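Flagellar hook-associated protein 2 (Bdellovibrio bacteriovorus, PDB 6KTY) probably forms the cap at the tip of the growing flagellar filament, where it promotes flagellin polymerisation and keeps subunits from leaking out unassembled. Local coordinates at residues L40-A45 against K149-K154; A45-G50 against K114-G119; I35-L40 against L178-A183. All coordinates share one frame; numbering follows the deposited sequence.

Interaction 1 (L40-A45 against K149-K154)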
loop_
_atom_site.group_PDB
_atom_site.type_symbol
_atom_site.label_atom_id
_atom_site.label_comp_id
_atom_site.label_asym_id
_atom_site.label_seq_id
_atom_site.Cartn_x
_atom_site.Cartn_y
_atom_site.Cartn_z
ATOM N N LEU A 40 4.470 12.147 -6.393
ATOM C CA LEU A 40 4.836 12.357 -7.774
ATOM C C LEU A 40 4.967 13.861 -8.030
ATOM O O LEU A 40 4.379 14.678 -7.329
ATOM C CB LEU A 40 3.801 11.763 -8.721
ATOM C CG LEU A 40 3.654 10.243 -8.690
ATOM C CD1 LEU A 40 2.467 9.886 -9.575
ATOM C CD2 LEU A 40 4.908 9.480 -9.168
ATOM N N ALA A 41 5.749 14.224 -9.028
ATOM C CA ALA A 41 5.720 15.606 -9.513
ATOM C C ALA A 41 4.311 15.926 -10.071
ATOM O O ALA A 41 3.686 15.057 -10.661
ATOM C CB ALA A 41 6.780 15.803 -10.573
ATOM N N GLN A 42 3.833 17.154 -9.852
ATOM C CA GLN A 42 2.450 17.535 -10.161
ATOM C C GLN A 42 2.448 18.635 -11.228
ATOM O O GLN A 42 3.246 19.587 -11.142
ATOM C CB GLN A 42 1.731 18.065 -8.922
ATOM C CG GLN A 42 1.813 17.214 -7.700
ATOM C CD GLN A 42 0.859 16.031 -7.755
ATOM O OE1 GLN A 42 -0.338 16.206 -7.902
ATOM N NE2 GLN A 42 1.390 14.837 -7.635
ATOM N N LYS A 43 1.554 18.477 -12.213
ATOM C CA LYS A 43 1.256 19.506 -13.204
ATOM C C LYS A 43 0.403 20.596 -12.585
ATOM O O LYS A 43 -0.466 20.295 -11.782
ATOM C CB LYS A 43 0.460 18.916 -14.372
ATOM C CG LYS A 43 1.159 17.848 -15.153
ATOM C CD LYS A 43 0.150 17.202 -16.123
ATOM C CE LYS A 43 0.465 15.733 -16.401
ATOM N NZ LYS A 43 -0.491 14.814 -15.656
ATOM N N PRO A 44 0.606 21.860 -12.998
ATOM C CA PRO A 44 -0.347 22.892 -12.578
ATOM C C PRO A 44 -1.671 22.590 -13.295
ATOM O O PRO A 44 -1.636 22.089 -14.429
ATOM C CB PRO A 44 0.274 24.181 -13.114
ATOM C CG PRO A 44 1.003 23.720 -14.347
ATOM C CD PRO A 44 1.459 22.331 -14.098
ATOM N N ALA A 45 -2.800 22.892 -12.676
ATOM C CA ALA A 45 -4.096 22.585 -13.288
ATOM C C ALA A 45 -5.238 23.334 -12.680
ATOM O O ALA A 45 -5.128 23.848 -11.554
ATOM C CB ALA A 45 -4.369 21.035 -13.246
ATOM N N LYS A 149 -1.271 24.006 -7.937
ATOM C CA LYS A 149 -0.000 24.527 -8.356
ATOM C C LYS A 149 0.842 23.365 -8.847
ATOM O O LYS A 149 0.667 22.220 -8.415
ATOM C CB LYS A 149 0.752 25.207 -7.199
ATOM C CG LYS A 149 -0.026 26.288 -6.486
ATOM C CD LYS A 149 0.743 26.723 -5.230
ATOM C CE LYS A 149 -0.043 27.708 -4.355
ATOM N NZ LYS A 149 0.473 27.624 -2.941
ATOM N N ALA A 150 1.748 23.667 -9.752
ATOM C CA ALA A 150 2.772 22.701 -10.161
ATOM C C ALA A 150 3.644 22.381 -8.941
ATOM O O ALA A 150 3.942 23.273 -8.126
ATOM C CB ALA A 150 3.639 23.279 -11.249
ATOM N N GLN A 151 4.060 21.129 -8.832
ATOM C CA GLN A 151 4.949 20.722 -7.740
ATOM C C GLN A 151 6.029 19.754 -8.176
ATOM O O GLN A 151 5.866 18.955 -9.107
ATOM C CB GLN A 151 4.190 20.025 -6.624
ATOM C CG GLN A 151 3.096 20.829 -5.907
ATOM C CD GLN A 151 2.618 20.078 -4.674
ATOM O OE1 GLN A 151 3.440 19.661 -3.847
ATOM N NE2 GLN A 151 1.308 19.877 -4.549
ATOM N N ASN A 152 7.137 19.819 -7.440
ATOM C CA ASN A 152 8.197 18.862 -7.564
ATOM C C ASN A 152 7.752 17.490 -7.014
ATOM O O ASN A 152 6.905 17.394 -6.113
ATOM C CB ASN A 152 9.447 19.362 -6.784
ATOM C CG ASN A 152 10.042 20.635 -7.352
ATOM O OD1 ASN A 152 9.900 20.942 -8.549
ATOM N ND2 ASN A 152 10.740 21.377 -6.498
ATOM N N ALA A 153 8.339 16.431 -7.575
ATOM C CA ALA A 153 8.378 15.133 -6.910
ATOM C C ALA A 153 9.162 15.229 -5.616
ATOM O O ALA A 153 10.100 16.043 -5.464
ATOM C CB ALA A 153 8.979 14.081 -7.787
ATOM N N LYS A 154 8.750 14.416 -4.654
ATOM C CA LYS A 154 9.489 14.275 -3.417
ATOM C C LYS A 154 9.875 12.822 -3.346
ATOM O O LYS A 154 9.009 11.939 -3.431
ATOM C CB LYS A 154 8.649 14.664 -2.203
ATOM C CG LYS A 154 8.285 16.148 -2.133
ATOM C CD LYS A 154 7.349 16.426 -0.982
ATOM C CE LYS A 154 7.065 17.915 -0.820
ATOM N NZ LYS A 154 6.016 18.095 0.263
#
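Gln42 and Gln151 pair across two antiparallel connecting segments through reciprocal backbone hydrogen bonds: Gln42 N to Gln151 O is 2.8 Å, and Gln151 N to Gln42 O is 2.9 Å. Both are nearly straight. The two side chains lie alongside one another and point the same way, with Gln42 CG 3.8 Å from Gln151 CB. They start alike, CG beside the backbone N in both, but then diverge: Gln151 runs on extended, whereas Gln42 bends at its second torsion (chi2 -78°). This bend carries NE2 back over its own segment to Leu40 O at 3.0 Å, above that carbonyl's plane, and the two amide planes end 57° apart. Arg148 holds Gln42 OE1, and Glu188 of a second subunit also accepts from NE2, so the buried amide is gripped at both ends. Flanking the pair, Ala41 CB meets Ala153 CB at 3.9 Å, and the Pro44 ring lays CD 3.7 Å from Ala150 CB. Lys43 points away, its NZ in a salt bridge with Asp158 of the second subunit. The arrangement is a single antiparallel bridge of the hydrogen-bonded type, tying the 32-39 to 45-48 connection to the 144-148 to 153-157 one, between the five-stranded and four-stranded antiparallel sheets of this FliD fragment.

Interaction 2 (A45-G50 against K114-G119)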
loop_
_atom_site.group_PDB
_atom_site.type_symbol
_atom_site.label_atom_id
_atom_site.label_comp_id
_atom_site.label_asym_id
_atom_site.label_seq_id
_atom_site.Cartn_x
_atom_site.Cartn_y
_atom_site.Cartn_z
ATOM N N ALA A 45 -2.800 22.892 -12.676
ATOM C CA ALA A 45 -4.096 22.585 -13.288
ATOM C C ALA A 45 -5.238 23.334 -12.680
ATOM O O ALA A 45 -5.128 23.848 -11.554
ATOM C CB ALA A 45 -4.369 21.035 -13.246
ATOM N N ALA A 46 -6.352 23.424 -13.410
ATOM C CA ALA A 46 -7.559 24.093 -12.860
ATOM C C ALA A 46 -8.792 23.371 -13.390
ATOM O O ALA A 46 -8.769 22.752 -14.499
ATOM C CB ALA A 46 -7.589 25.653 -13.202
ATOM N N MET A 47 -9.835 23.349 -12.595
ATOM C CA MET A 47 -11.045 22.625 -13.016
ATOM C C MET A 47 -12.222 23.533 -12.889
ATOM O O MET A 47 -12.370 24.202 -11.853
ATOM C CB MET A 47 -11.274 21.347 -12.182
ATOM C CG MET A 47 -12.343 20.403 -12.778
ATOM S SD MET A 47 -12.513 18.840 -11.943
ATOM C CE MET A 47 -11.130 17.960 -12.633
ATOM N N SER A 48 -13.080 23.550 -13.908
ATOM C CA SER A 48 -14.274 24.428 -13.861
ATOM C C SER A 48 -15.363 23.980 -12.885
ATOM O O SER A 48 -15.362 22.840 -12.407
ATOM C CB SER A 48 -14.891 24.588 -15.259
ATOM O OG SER A 48 -15.689 23.459 -15.580
ATOM N N ASN A 49 -16.282 24.903 -12.586
ATOM C CA ASN A 49 -17.622 24.554 -12.102
ATOM C C ASN A 49 -18.357 23.601 -13.058
ATOM O O ASN A 49 -17.940 23.414 -14.217
ATOM C CB ASN A 49 -18.444 25.823 -11.813
ATOM C CG ASN A 49 -18.627 26.725 -13.049
ATOM O OD1 ASN A 49 -17.740 26.868 -13.866
ATOM N ND2 ASN A 49 -19.803 27.328 -13.164
ATOM N N GLY A 50 -19.402 22.968 -12.552
ATOM C CA GLY A 50 -20.141 21.930 -13.281
ATOM C C GLY A 50 -21.166 22.533 -14.231
ATOM O O GLY A 50 -21.774 23.573 -13.938
ATOM N N LYS A 114 -17.349 19.084 -16.326
ATOM C CA LYS A 114 -16.344 20.083 -15.959
ATOM C C LYS A 114 -15.180 20.155 -16.902
ATOM O O LYS A 114 -14.756 19.126 -17.470
ATOM C CB LYS A 114 -15.862 19.822 -14.550
ATOM C CG LYS A 114 -16.935 20.079 -13.527
ATOM C CD LYS A 114 -16.483 19.627 -12.188
ATOM C CE LYS A 114 -17.598 19.840 -11.162
ATOM N NZ LYS A 114 -17.196 19.517 -9.778
ATOM N N LEU A 115 -14.693 21.374 -17.122
ATOM C CA LEU A 115 -13.505 21.581 -17.940
ATOM C C LEU A 115 -12.301 21.462 -17.019
ATOM O O LEU A 115 -12.265 22.094 -15.959
ATOM C CB LEU A 115 -13.528 22.949 -18.622
ATOM C CG LEU A 115 -12.324 23.298 -19.510
ATOM C CD1 LEU A 115 -12.372 22.513 -20.832
ATOM C CD2 LEU A 115 -12.311 24.797 -19.775
ATOM N N LEU A 116 -11.371 20.589 -17.394
ATOM C CA LEU A 116 -10.095 20.434 -16.697
ATOM C C LEU A 116 -8.994 20.955 -17.607
ATOM O O LEU A 116 -8.851 20.485 -18.750
ATOM C CB LEU A 116 -9.851 18.950 -16.375
ATOM C CG LEU A 116 -8.424 18.527 -15.923
ATOM C CD1 LEU A 116 -8.126 19.120 -14.549
ATOM C CD2 LEU A 116 -8.270 16.986 -15.863
ATOM N N VAL A 117 -8.198 21.893 -17.126
ATOM C CA VAL A 117 -7.103 22.428 -17.949
ATOM C C VAL A 117 -5.792 22.179 -17.154
ATOM O O VAL A 117 -5.683 22.595 -16.007
ATOM C CB VAL A 117 -7.319 23.910 -18.225
ATOM C CG1 VAL A 117 -6.180 24.508 -19.032
ATOM C CG2 VAL A 117 -8.689 24.157 -18.932
ATOM N N SER A 118 -4.815 21.524 -17.760
ATOM C CA SER A 118 -3.573 21.216 -17.061
ATOM C C SER A 118 -2.351 21.611 -17.889
ATOM O O SER A 118 -2.389 21.554 -19.118
ATOM C CB SER A 118 -3.575 19.752 -16.693
ATOM O OG SER A 118 -3.362 18.983 -17.870
ATOM N N GLY A 119 -1.284 22.053 -17.215
ATOM C CA GLY A 119 0.003 22.295 -17.867
ATOM C C GLY A 119 0.516 20.981 -18.392
ATOM O O GLY A 119 0.036 19.918 -17.992
#
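Strands 45-48 and 113-119 are the central pair of a four-stranded antiparallel sheet, and Met47 and Leu116 meet on one face of it as a non-hydrogen-bonded pair. The short strand axes run 170° apart and approach to 4.6 Å. With CG anti to the backbone N (chi1 -167°), the Met47 chain extends until it turns at chi3, which swings CE obliquely across the Leu116 branch to 3.7 Å from CD1. Ala45 and Ser118 continue this face, their CB atoms 3.8 Å apart, and Phe160 of a second subunit packs against it. On the other face lie Ala46 and Val117; Ala46 N to Val117 O and Val117 N to Ala46 O are both 2.8 Å, and helix 84-94 packs against Val117 and Leu115 there. Lys114 crosses Met47 at about a right angle. Its extended chain runs alongside the Ser48-Gly50 backbone, where CG lies 3.4 Å from Ser48 O and CE packs against Gly50, while NZ goes to Asp105 in a salt bridge. At Ser48 the backbone N still bonds Leu115 O, but the return bond goes to the side chain. Ser48 OG, set between its own N and carbonyl carbon (chi1 80°), accepts from Leu115 N at 2.8 Å and donates to Asn49 O at 2.6 Å.

Interaction 3 (I35-L40 against L178-A183)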
loop_
_atom_site.group_PDB
_atom_site.type_symbol
_atom_site.label_atom_id
_atom_site.label_comp_id
_atom_site.label_asym_id
_atom_site.label_seq_id
_atom_site.Cartn_x
_atom_site.Cartn_y
_atom_site.Cartn_z
ATOM N N ILE A 35 15.144 3.766 -2.355
ATOM C CA ILE A 35 14.350 4.872 -2.897
ATOM C C ILE A 35 12.914 4.729 -2.481
ATOM O O ILE A 35 12.324 3.650 -2.627
ATOM C CB ILE A 35 14.377 4.927 -4.446
ATOM C CG1 ILE A 35 15.789 5.112 -4.966
ATOM C CG2 ILE A 35 13.555 6.107 -4.966
ATOM C CD1 ILE A 35 16.526 6.313 -4.385
ATOM N N GLU A 36 12.382 5.837 -1.977
ATOM C CA GLU A 36 10.998 6.005 -1.623
ATOM C C GLU A 36 10.372 7.137 -2.451
ATOM O O GLU A 36 10.851 8.282 -2.404
ATOM C CB GLU A 36 10.917 6.401 -0.156
ATOM C CG GLU A 36 9.511 6.406 0.373
ATOM C CD GLU A 36 9.430 6.773 1.833
ATOM O OE1 GLU A 36 10.405 6.529 2.556
ATOM O OE2 GLU A 36 8.369 7.262 2.275
ATOM N N VAL A 37 9.306 6.840 -3.182
ATOM C CA VAL A 37 8.573 7.906 -3.883
ATOM C C VAL A 37 7.487 8.452 -2.954
ATOM O O VAL A 37 6.460 7.786 -2.722
ATOM C CB VAL A 37 7.946 7.411 -5.167
ATOM C CG1 VAL A 37 7.313 8.631 -5.920
ATOM C CG2 VAL A 37 8.958 6.679 -5.985
ATOM N N VAL A 38 7.733 9.632 -2.379
ATOM C CA VAL A 38 6.811 10.241 -1.420
ATOM C C VAL A 38 5.638 10.897 -2.173
ATOM O O VAL A 38 4.500 10.669 -1.839
ATOM C CB VAL A 38 7.520 11.240 -0.463
ATOM C CG1 VAL A 38 6.528 11.856 0.498
ATOM C CG2 VAL A 38 8.611 10.482 0.361
ATOM N N GLN A 39 5.930 11.656 -3.218
ATOM C CA GLN A 39 4.880 12.318 -4.002
ATOM C C GLN A 39 5.353 12.397 -5.434
ATOM O O GLN A 39 6.540 12.681 -5.671
ATOM C CB GLN A 39 4.715 13.706 -3.387
ATOM C CG GLN A 39 3.878 14.687 -4.121
ATOM C CD GLN A 39 4.010 16.051 -3.465
ATOM O OE1 GLN A 39 3.478 16.269 -2.381
ATOM N NE2 GLN A 39 4.736 16.971 -4.119
ATOM N N LEU A 40 4.470 12.147 -6.393
ATOM C CA LEU A 40 4.836 12.357 -7.774
ATOM C C LEU A 40 4.967 13.861 -8.030
ATOM O O LEU A 40 4.379 14.678 -7.329
ATOM C CB LEU A 40 3.801 11.763 -8.721
ATOM C CG LEU A 40 3.654 10.243 -8.690
ATOM C CD1 LEU A 40 2.467 9.886 -9.575
ATOM C CD2 LEU A 40 4.908 9.480 -9.168
ATOM N N LEU A 178 15.668 6.286 -14.064
ATOM C CA LEU A 178 14.538 5.877 -13.239
ATOM C C LEU A 178 13.274 6.609 -13.706
ATOM O O LEU A 178 13.344 7.789 -14.023
ATOM C CB LEU A 178 14.782 6.260 -11.765
ATOM C CG LEU A 178 15.940 5.619 -10.988
ATOM C CD1 LEU A 178 15.922 6.083 -9.525
ATOM C CD2 LEU A 178 15.834 4.113 -11.047
ATOM N N ASP A 179 12.156 5.886 -13.789
ATOM C CA ASP A 179 10.835 6.463 -13.984
ATOM C C ASP A 179 9.962 6.109 -12.786
ATOM O O ASP A 179 9.784 4.921 -12.468
ATOM C CB ASP A 179 10.207 5.922 -15.280
ATOM C CG ASP A 179 8.996 6.736 -15.729
ATOM O OD1 ASP A 179 9.127 7.990 -15.908
ATOM O OD2 ASP A 179 7.904 6.132 -15.927
ATOM N N PHE A 180 9.424 7.129 -12.106
ATOM C CA PHE A 180 8.523 6.876 -10.989
ATOM C C PHE A 180 7.140 6.508 -11.533
ATOM O O PHE A 180 6.514 7.309 -12.261
ATOM C CB PHE A 180 8.455 8.093 -10.045
ATOM C CG PHE A 180 9.795 8.669 -9.734
ATOM C CD1 PHE A 180 10.869 7.836 -9.445
ATOM C CD2 PHE A 180 10.005 10.037 -9.746
ATOM C CE1 PHE A 180 12.130 8.359 -9.172
ATOM C CE2 PHE A 180 11.258 10.560 -9.492
ATOM C CZ PHE A 180 12.328 9.714 -9.219
ATOM N N LYS A 181 6.658 5.318 -11.184
ATOM C CA LYS A 181 5.344 4.840 -11.686
ATOM C C LYS A 181 4.157 5.188 -10.776
ATOM O O LYS A 181 3.008 5.239 -11.226
ATOM C CB LYS A 181 5.382 3.352 -11.863
ATOM C CG LYS A 181 6.532 2.797 -12.651
ATOM C CD LYS A 181 6.485 3.270 -14.054
ATOM C CE LYS A 181 7.387 2.452 -14.929
ATOM N NZ LYS A 181 7.405 2.995 -16.309
ATOM N N SER A 182 4.414 5.366 -9.489
ATOM C CA SER A 182 3.380 5.721 -8.518
ATOM C C SER A 182 4.002 6.318 -7.291
ATOM O O SER A 182 5.166 6.090 -7.037
ATOM C CB SER A 182 2.536 4.470 -8.139
ATOM O OG SER A 182 3.314 3.454 -7.517
ATOM N N ALA A 183 3.227 7.074 -6.523
ATOM C CA ALA A 183 3.655 7.593 -5.225
ATOM C C ALA A 183 3.325 6.534 -4.178
ATOM O O ALA A 183 2.273 5.923 -4.225
ATOM C CB ALA A 183 2.929 8.878 -4.906
#
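This is apolar packing between two sheets, without a hydrogen bond across it: the end of strand 32-39 sits against strand 178-180 and the turn after it. Val37 and Leu40 supply one side, Phe180 and Ala183 the other. Val37 directs CG2 obliquely at the Phe180 ring, 4.1 Å from CD1, while CG1, anti to the backbone N (chi1 -174°), rests 3.5 Å from Ser182 O. That carbonyl oxygen is buried by the contact and has no polar partner in the model. The Leu40 and Phe180 side chains run alongside each other in opposing senses, with Leu40 CD2 3.9 Å from Phe180 CB; the same methyl reaches Ser182 C at 3.8 Å. Ala183 CB packs near the strand end, 4.1 Å from Leu40 CG and 3.9 Å from Val38 O. A classic beta bulge sets Val38 and Gln39 together opposite Lys154, just before Leu40. Arg190 of a second subunit forms a salt bridge with Asp179 in strand 178-180. Strand 32-39 lies between 153-157 and 189-192 in the five-stranded sheet, 178-180 lies between 19-21 and 168-169 in the three-stranded one, and Val19 and Leu164 extend the packing beside Val37 and Phe180.

In the fold
The three contacts follow one run of chain, residues 35-50. Interaction 3 packs the end of strand 32-39, interaction 1 pairs the linker beyond it, and interaction 2 places strand 45-48 in the four-stranded sheet. Interactions 1 and 3 share Leu40, have centres 12 Å apart and are joined by Lys154 O to Val38 N at 2.8 Å. Interactions 1 and 2 share Ala45 and have centres 16 Å apart, with a probable hydrogen bond from Gly119 N to Pro44 O, also 2.8 Å. Interactions 2 and 3 do not touch: their nearest atoms are about 12 Å apart, so interaction 1 bridges the two sheet regions. All three also contact the second subunit.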